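Local structure of ORF14 (2WPX) at residues F142-G147 with V329-E334; G72-A77 with W106-E111. The protein probably acts as an acyltransferase of the GNAT family, with two GNAT-like regions in tandem and acetyl-coenzyme A bound at the first, in clavulanic acid biosynthesis. One frame throughout, in Å; residues are numbered along the deposited sequence.

Contact 1 of 2, residues F142-G147 with V329-E334. With ACO (acetyl coenzyme *a), chain C.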
loop_
_atom_site.group_PDB
_atom_site.type_symbol
_atom_site.label_atom_id
_atom_site.label_comp_id
_atom_site.label_asym_id
_atom_site.label_seq_id
_atom_site.Cartn_x
_atom_site.Cartn_y
_atom_site.Cartn_z
ATOM N N PHE A 142 5.048 -20.956 -3.322
ATOM C CA PHE A 142 6.142 -20.423 -4.146
ATOM C C PHE A 142 7.246 -19.788 -3.312
ATOM O O PHE A 142 8.400 -20.188 -3.427
ATOM C CB PHE A 142 5.583 -19.438 -5.191
ATOM C CG PHE A 142 6.632 -18.719 -5.999
ATOM C CD1 PHE A 142 7.390 -19.387 -6.980
ATOM C CD2 PHE A 142 6.824 -17.360 -5.826
ATOM C CE1 PHE A 142 8.357 -18.714 -7.725
ATOM C CE2 PHE A 142 7.790 -16.681 -6.554
ATOM C CZ PHE A 142 8.551 -17.346 -7.507
ATOM N N ALA A 143 6.907 -18.868 -2.409
ATOM C CA ALA A 143 7.939 -18.164 -1.667
ATOM C C ALA A 143 8.796 -19.170 -0.849
ATOM O O ALA A 143 10.034 -19.073 -0.848
ATOM C CB ALA A 143 7.338 -17.053 -0.784
ATOM N N ALA A 144 8.142 -20.148 -0.192
ATOM C CA ALA A 144 8.907 -21.231 0.474
ATOM C C ALA A 144 9.792 -21.997 -0.491
ATOM O O ALA A 144 10.918 -22.403 -0.143
ATOM C CB ALA A 144 7.981 -22.243 1.223
ATOM N N ALA A 145 9.291 -22.178 -1.710
ATOM C CA ALA A 145 9.993 -23.006 -2.660
ATOM C C ALA A 145 11.214 -22.271 -3.200
ATOM O O ALA A 145 12.179 -22.911 -3.561
ATOM C CB ALA A 145 9.072 -23.437 -3.762
ATOM N N MET A 146 11.148 -20.932 -3.281
ATOM C CA MET A 146 12.308 -20.095 -3.632
ATOM C C MET A 146 13.345 -19.972 -2.514
ATOM O O MET A 146 14.398 -19.380 -2.769
ATOM C CB MET A 146 11.895 -18.658 -3.966
ATOM C CG MET A 146 10.947 -18.547 -5.162
ATOM S SD MET A 146 11.261 -19.809 -6.438
ATOM C CE MET A 146 12.706 -19.319 -7.116
ATOM N N GLY A 147 13.055 -20.491 -1.308
ATOM C CA GLY A 147 13.997 -20.443 -0.188
ATOM C C GLY A 147 13.838 -19.209 0.723
ATOM O O GLY A 147 14.725 -18.886 1.505
ATOM N N VAL A 329 1.595 -11.065 4.689
ATOM C CA VAL A 329 2.659 -11.692 5.468
ATOM C C VAL A 329 4.059 -11.332 4.913
ATOM O O VAL A 329 4.286 -11.414 3.695
ATOM C CB VAL A 329 2.528 -13.232 5.500
ATOM C CG1 VAL A 329 3.507 -13.802 6.514
ATOM C CG2 VAL A 329 1.143 -13.663 5.783
ATOM N N PHE A 330 4.975 -10.922 5.799
ATOM C CA PHE A 330 6.290 -10.440 5.373
ATOM C C PHE A 330 7.275 -11.566 5.303
ATOM O O PHE A 330 7.439 -12.343 6.268
ATOM C CB PHE A 330 6.777 -9.288 6.261
ATOM C CG PHE A 330 5.776 -8.179 6.349
ATOM C CD1 PHE A 330 5.541 -7.354 5.264
ATOM C CD2 PHE A 330 4.980 -8.018 7.489
ATOM C CE1 PHE A 330 4.533 -6.347 5.323
ATOM C CE2 PHE A 330 3.986 -7.036 7.546
ATOM C CZ PHE A 330 3.770 -6.201 6.470
ATOM N N TRP A 331 7.892 -11.715 4.133
ATOM C CA TRP A 331 8.860 -12.784 3.928
ATOM C C TRP A 331 10.176 -12.166 3.543
ATOM O O TRP A 331 10.219 -11.051 3.021
ATOM C CB TRP A 331 8.422 -13.741 2.814
ATOM C CG TRP A 331 7.193 -14.709 3.053
ATOM C CD1 TRP A 331 5.905 -14.364 3.254
ATOM C CD2 TRP A 331 7.213 -16.129 3.032
ATOM N NE1 TRP A 331 5.098 -15.472 3.331
ATOM C CE2 TRP A 331 5.884 -16.576 3.225
ATOM C CE3 TRP A 331 8.236 -17.081 2.898
ATOM C CZ2 TRP A 331 5.533 -17.939 3.250
ATOM C CZ3 TRP A 331 7.891 -18.429 2.920
ATOM C CH2 TRP A 331 6.546 -18.843 3.108
ATOM N N THR A 332 11.242 -12.936 3.689
ATOM C CA THR A 332 12.585 -12.429 3.471
ATOM C C THR A 332 13.466 -13.564 2.959
ATOM O O THR A 332 13.206 -14.765 3.239
ATOM C CB THR A 332 13.197 -11.847 4.794
ATOM O OG1 THR A 332 14.497 -11.344 4.524
ATOM C CG2 THR A 332 13.341 -12.951 5.907
ATOM N N ALA A 333 14.509 -13.212 2.221
ATOM C CA ALA A 333 15.344 -14.223 1.571
ATOM C C ALA A 333 16.747 -13.686 1.382
ATOM O O ALA A 333 16.933 -12.493 1.215
ATOM C CB ALA A 333 14.778 -14.583 0.227
ATOM N N GLU A 334 17.724 -14.589 1.420
ATOM C CA GLU A 334 19.079 -14.246 0.995
ATOM C C GLU A 334 19.191 -13.991 -0.541
ATOM O O GLU A 334 18.644 -14.722 -1.389
ATOM C CB GLU A 334 20.084 -15.300 1.487
ATOM C CG GLU A 334 20.294 -15.306 3.012
ATOM C CD GLU A 334 21.457 -16.214 3.436
ATOM O OE1 GLU A 334 21.271 -17.432 3.516
ATOM O OE2 GLU A 334 22.573 -15.722 3.682
HETATM N N1A ACO C . 0.440 -24.148 -5.532
HETATM C C2A ACO C . 1.367 -24.872 -4.924
HETATM N N3A ACO C . 2.690 -24.749 -5.146
HETATM C C4A ACO C . 3.130 -23.827 -6.003
HETATM C C5A ACO C . 2.185 -23.043 -6.644
HETATM C C6A ACO C . 0.829 -23.212 -6.405
HETATM N N6A ACO C . -0.059 -22.443 -7.028
HETATM N N7A ACO C . 2.834 -22.217 -7.459
HETATM C C8A ACO C . 4.138 -22.429 -7.297
HETATM N N9A ACO C . 4.318 -23.401 -6.431
HETATM C C1B ACO C . 5.686 -23.846 -6.092
HETATM C C2B ACO C . 6.094 -25.231 -6.597
HETATM O O2B ACO C . 7.202 -25.665 -5.817
HETATM C C3B ACO C . 6.589 -24.895 -7.960
HETATM O O3B ACO C . 7.617 -25.763 -8.396
HETATM P P3B ACO C . 7.192 -26.995 -9.322
HETATM O O7A ACO C . 8.371 -27.943 -9.939
HETATM O O8A ACO C . 5.771 -27.541 -9.040
HETATM O O9A ACO C . 7.431 -27.794 -8.071
HETATM C C4B ACO C . 7.373 -23.590 -7.744
HETATM O O4B ACO C . 6.690 -22.897 -6.669
HETATM C C5B ACO C . 6.967 -23.309 -9.209
HETATM O O5B ACO C . 7.158 -22.066 -9.501
HETATM P P1A ACO C . 7.099 -21.602 -10.944
HETATM O O1A ACO C . 8.484 -20.833 -11.181
HETATM O O2A ACO C . 6.694 -22.594 -12.028
HETATM O O3A ACO C . 5.799 -20.755 -10.760
HETATM P P2A ACO C . 4.977 -19.616 -11.452
HETATM O O4A ACO C . 3.584 -20.309 -11.665
HETATM O O5A ACO C . 5.492 -19.114 -12.751
HETATM O O6A ACO C . 4.785 -18.621 -10.146
HETATM C CBP ACO C . 3.412 -17.272 -8.657
HETATM C CCP ACO C . 4.182 -17.326 -9.993
HETATM C CDP ACO C . 3.934 -18.664 -8.349
HETATM C CEP ACO C . 4.288 -16.141 -8.257
HETATM C CAP ACO C . 2.122 -17.058 -9.492
HETATM O OAP ACO C . 1.101 -17.702 -8.800
HETATM C C9P ACO C . 1.723 -15.566 -9.534
HETATM O O9P ACO C . 2.154 -14.828 -10.410
HETATM N N8P ACO C . 0.738 -15.204 -8.710
HETATM C C7P ACO C . 0.255 -13.814 -8.611
HETATM C C6P ACO C . 1.462 -13.004 -8.158
HETATM C C5P ACO C . 1.982 -13.339 -6.769
HETATM O O5P ACO C . 1.245 -13.645 -5.844
HETATM N N4P ACO C . 3.269 -13.235 -6.640
HETATM C C3P ACO C . 3.881 -13.328 -5.331
HETATM C C2P ACO C . 4.872 -14.467 -5.251
HETATM S S1P ACO C . 5.452 -14.314 -3.545
HETATM C C ACO C . 7.027 -13.726 -3.854
HETATM O O ACO C . 7.270 -13.247 -4.963
HETATM C CH3 ACO C . 8.052 -13.885 -2.731
HETATM O O HOH W 1 16.728 -17.417 -2.451
HETATM O O HOH W 2 17.414 -17.353 1.825
#
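At the acetyl-CoA site of the N-terminal GNAT region, Ala143 and Ala144 of helix 138-145 pack on Trp331 of strand 323-334, the last strand of the chain. This strand runs between strands 120-127 and 149-162, with backbone bonds from Trp331 to Ala123 and from Phe330 to Ser151, and so carries the C-terminal end of the protein into the N-terminal GNAT region. Trp331 CG lies beside its own backbone N, anti to the carbonyl carbon (chi1 -70°), and the six-membered ring reaches Ala143 and Ala144 of the helix. Ala143 CB stands over that ring in a CH-pi contact, 3.9 Å from its centroid and 16° off the normal. The same CB lies 3.8 Å from the acetyl methyl CH3 of the coenzyme, so this one side chain touches both the indole and the acetyl group; alanine suits a place where helix, indole and acetyl methyl lie at van der Waals distance. Ala144 meets the ring obliquely through its backbone N, 3.6 Å from Trp331 CZ3, with its CB 4.1 Å from CH2. At its polar end the indole is fixed by a hydrogen bond from NE1 to Glu127 OE2.

Phe142 turns to the coenzyme instead, its CG anti to the backbone N (chi1 174°). Its ring lies between Met146 CG over one face and the coenzyme methyl CEP over the other, while CD2 comes within 3.5 Å of the coenzyme C2P. Gly147 ends the helix in a Schellman motif, its positive phi being natural for glycine. A water completes the junction, donating to Gly147 O at 3.1 Å and accepting from Glu334 N at 2.8 Å.

Contact 2 of 2, residues G72-A77 with W106-E111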
loop_
_atom_site.group_PDB
_atom_site.type_symbol
_atom_site.label_atom_id
_atom_site.label_comp_id
_atom_site.label_asym_id
_atom_site.label_seq_id
_atom_site.Cartn_x
_atom_site.Cartn_y
_atom_site.Cartn_z
ATOM N N GLY A 72 5.414 -12.149 -17.940
ATOM C CA GLY A 72 5.607 -11.898 -16.502
ATOM C C GLY A 72 6.362 -10.612 -16.271
ATOM O O GLY A 72 6.828 -9.971 -17.208
ATOM N N ALA A 73 6.485 -10.225 -15.013
ATOM C CA ALA A 73 7.031 -8.920 -14.693
ATOM C C ALA A 73 7.685 -9.036 -13.341
ATOM O O ALA A 73 7.199 -9.740 -12.487
ATOM C CB ALA A 73 5.919 -7.902 -14.651
ATOM N N LEU A 74 8.806 -8.367 -13.173
ATOM C CA LEU A 74 9.450 -8.279 -11.871
ATOM C C LEU A 74 9.743 -6.829 -11.530
ATOM O O LEU A 74 10.349 -6.166 -12.315
ATOM C CB LEU A 74 10.795 -9.007 -11.929
ATOM C CG LEU A 74 11.770 -8.812 -10.766
ATOM C CD1 LEU A 74 11.290 -9.559 -9.535
ATOM C CD2 LEU A 74 13.190 -9.268 -11.192
ATOM N N ARG A 75 9.366 -6.345 -10.363
ATOM C CA ARG A 75 9.673 -4.957 -10.019
ATOM C C ARG A 75 10.359 -4.939 -8.668
ATOM O O ARG A 75 9.830 -5.481 -7.700
ATOM C CB ARG A 75 8.386 -4.114 -9.957
ATOM C CG ARG A 75 7.513 -4.146 -11.259
ATOM C CD ARG A 75 6.551 -2.878 -11.350
ATOM N NE ARG A 75 7.268 -1.584 -11.295
ATOM C CZ ARG A 75 6.661 -0.429 -11.051
ATOM N NH1 ARG A 75 5.343 -0.416 -10.876
ATOM N NH2 ARG A 75 7.351 0.701 -10.985
ATOM N N LEU A 76 11.536 -4.322 -8.601
ATOM C CA LEU A 76 12.217 -4.122 -7.341
ATOM C C LEU A 76 12.178 -2.695 -6.917
ATOM O O LEU A 76 12.297 -1.798 -7.744
ATOM C CB LEU A 76 13.684 -4.495 -7.447
ATOM C CG LEU A 76 13.962 -5.985 -7.518
ATOM C CD1 LEU A 76 15.401 -6.188 -7.128
ATOM C CD2 LEU A 76 12.999 -6.825 -6.660
ATOM N N ALA A 77 12.089 -2.471 -5.617
ATOM C CA ALA A 77 12.252 -1.101 -5.087
ATOM C C ALA A 77 13.480 -1.146 -4.242
ATOM O O ALA A 77 13.638 -2.044 -3.425
ATOM C CB ALA A 77 11.008 -0.654 -4.256
ATOM N N TRP A 106 12.491 -14.909 -9.912
ATOM C CA TRP A 106 13.091 -14.856 -8.634
ATOM C C TRP A 106 14.616 -14.928 -8.754
ATOM O O TRP A 106 15.359 -14.248 -8.006
ATOM C CB TRP A 106 12.591 -16.060 -7.849
ATOM C CG TRP A 106 13.202 -16.093 -6.549
ATOM C CD1 TRP A 106 14.291 -16.816 -6.173
ATOM C CD2 TRP A 106 12.833 -15.295 -5.422
ATOM N NE1 TRP A 106 14.589 -16.576 -4.837
ATOM C CE2 TRP A 106 13.712 -15.635 -4.363
ATOM C CE3 TRP A 106 11.810 -14.359 -5.181
ATOM C CZ2 TRP A 106 13.618 -15.048 -3.113
ATOM C CZ3 TRP A 106 11.727 -13.769 -3.926
ATOM C CH2 TRP A 106 12.633 -14.112 -2.915
ATOM N N ALA A 107 15.099 -15.767 -9.656
ATOM C CA ALA A 107 16.533 -15.870 -9.877
ATOM C C ALA A 107 17.075 -14.560 -10.435
ATOM O O ALA A 107 18.188 -14.146 -10.097
ATOM C CB ALA A 107 16.877 -17.051 -10.832
ATOM N N HIS A 108 16.306 -13.928 -11.310
ATOM C CA HIS A 108 16.667 -12.627 -11.845
ATOM C C HIS A 108 16.622 -11.588 -10.692
ATOM O O HIS A 108 17.550 -10.793 -10.522
ATOM C CB HIS A 108 15.740 -12.284 -13.037
ATOM C CG HIS A 108 16.109 -11.036 -13.775
ATOM N ND1 HIS A 108 15.257 -9.955 -13.870
ATOM C CD2 HIS A 108 17.224 -10.688 -14.460
ATOM C CE1 HIS A 108 15.835 -8.985 -14.549
ATOM N NE2 HIS A 108 17.034 -9.398 -14.913
ATOM N N ALA A 109 15.569 -11.631 -9.876
ATOM C CA ALA A 109 15.497 -10.809 -8.614
ATOM C C ALA A 109 16.756 -10.858 -7.725
ATOM O O ALA A 109 17.342 -9.841 -7.460
ATOM C CB ALA A 109 14.231 -11.163 -7.764
ATOM N N ARG A 110 17.192 -12.043 -7.326
ATOM C CA ARG A 110 18.441 -12.185 -6.577
ATOM C C ARG A 110 19.679 -11.631 -7.259
ATOM O O ARG A 110 20.542 -11.012 -6.588
ATOM C CB ARG A 110 18.637 -13.641 -6.127
ATOM C CG ARG A 110 17.445 -14.002 -5.251
ATOM C CD ARG A 110 17.415 -15.426 -4.850
ATOM N NE ARG A 110 18.644 -15.829 -4.211
ATOM C CZ ARG A 110 19.593 -16.498 -4.852
ATOM N NH1 ARG A 110 19.401 -16.800 -6.123
ATOM N NH2 ARG A 110 20.709 -16.877 -4.235
ATOM N N GLU A 111 19.750 -11.811 -8.572
ATOM C CA GLU A 111 20.793 -11.180 -9.379
ATOM C C GLU A 111 20.743 -9.607 -9.362
ATOM O O GLU A 111 21.791 -8.945 -9.222
ATOM C CB GLU A 111 20.675 -11.691 -10.808
ATOM C CG GLU A 111 21.803 -11.307 -11.717
ATOM C CD GLU A 111 21.865 -12.245 -12.929
ATOM O OE1 GLU A 111 21.003 -12.112 -13.841
ATOM O OE2 GLU A 111 22.785 -13.111 -12.970
#
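Leu74 on strand 69-79 meets His108 and Ala109 on helix 101-115 in the strand-on-helix layer of the GNAT fold. The helix begins at the acetyl-CoA site, where the amides of Gly100, just before it, and Gly102, in its first turn, bond to the coenzyme. It runs nearly along the strand: the segment axes come within 9.3 Å of each other at 25°.

Apolar packing is the main kind of contact. With CG anti to the backbone N (chi1 168°), Leu74 sends both branches to the helix. Its CD1 rests against Ala109 CB at 3.8 Å, and its CD2 reaches the backbone, 3.6 Å from Ala109 N. The short side chain of alanine lets a leucine methyl come this close to the main chain of the helix. Leu76, two residues on and on the same face of the strand, adds a looser touch, its CD1 lying 4.1 Å from Ala109 O. Leu105 and Leu112 of the same helix also pack on Leu74, extending this apolar layer.

The second kind is methyl against aromatic. Leu74 CD2 approaches the imidazole of His108 obliquely; that ring is also stacked with Phe10 and sits T-shaped against Trp62, so it is held among apolar and aromatic neighbours.

Polar groups find their partners away from the interface. Arg75, on the other face of the strand, makes a salt bridge to Asp61, and Arg110 NE bonds to Glu334 O. Since no hydrogen bond joins strand to helix here, cohesion is probably non-directional: dispersion and the burial of leucine methyls against Ala109, its backbone and the His108 ring.

Overall arrangement
From the N terminus, contact 2 comes first: it closes a short loop from 72-77 to 106-111, enclosing strand 84-92 and the coenzyme-binding turn. Only after it has closed does contact 1 open at 142-147, and it closes at 329-334, near the C terminus, after the whole second GNAT-like region has been passed. The two loops therefore lie in series, neither nested nor crossed. They meet in space, their centres 13 Å apart: Glu334 O probably accepts a hydrogen bond from Arg110 NE, and Ala333 CB packs on Trp106 CZ2 at 3.6 Å. Helix 101-115 thus touches both strand 69-79 and the terminal strand 323-334.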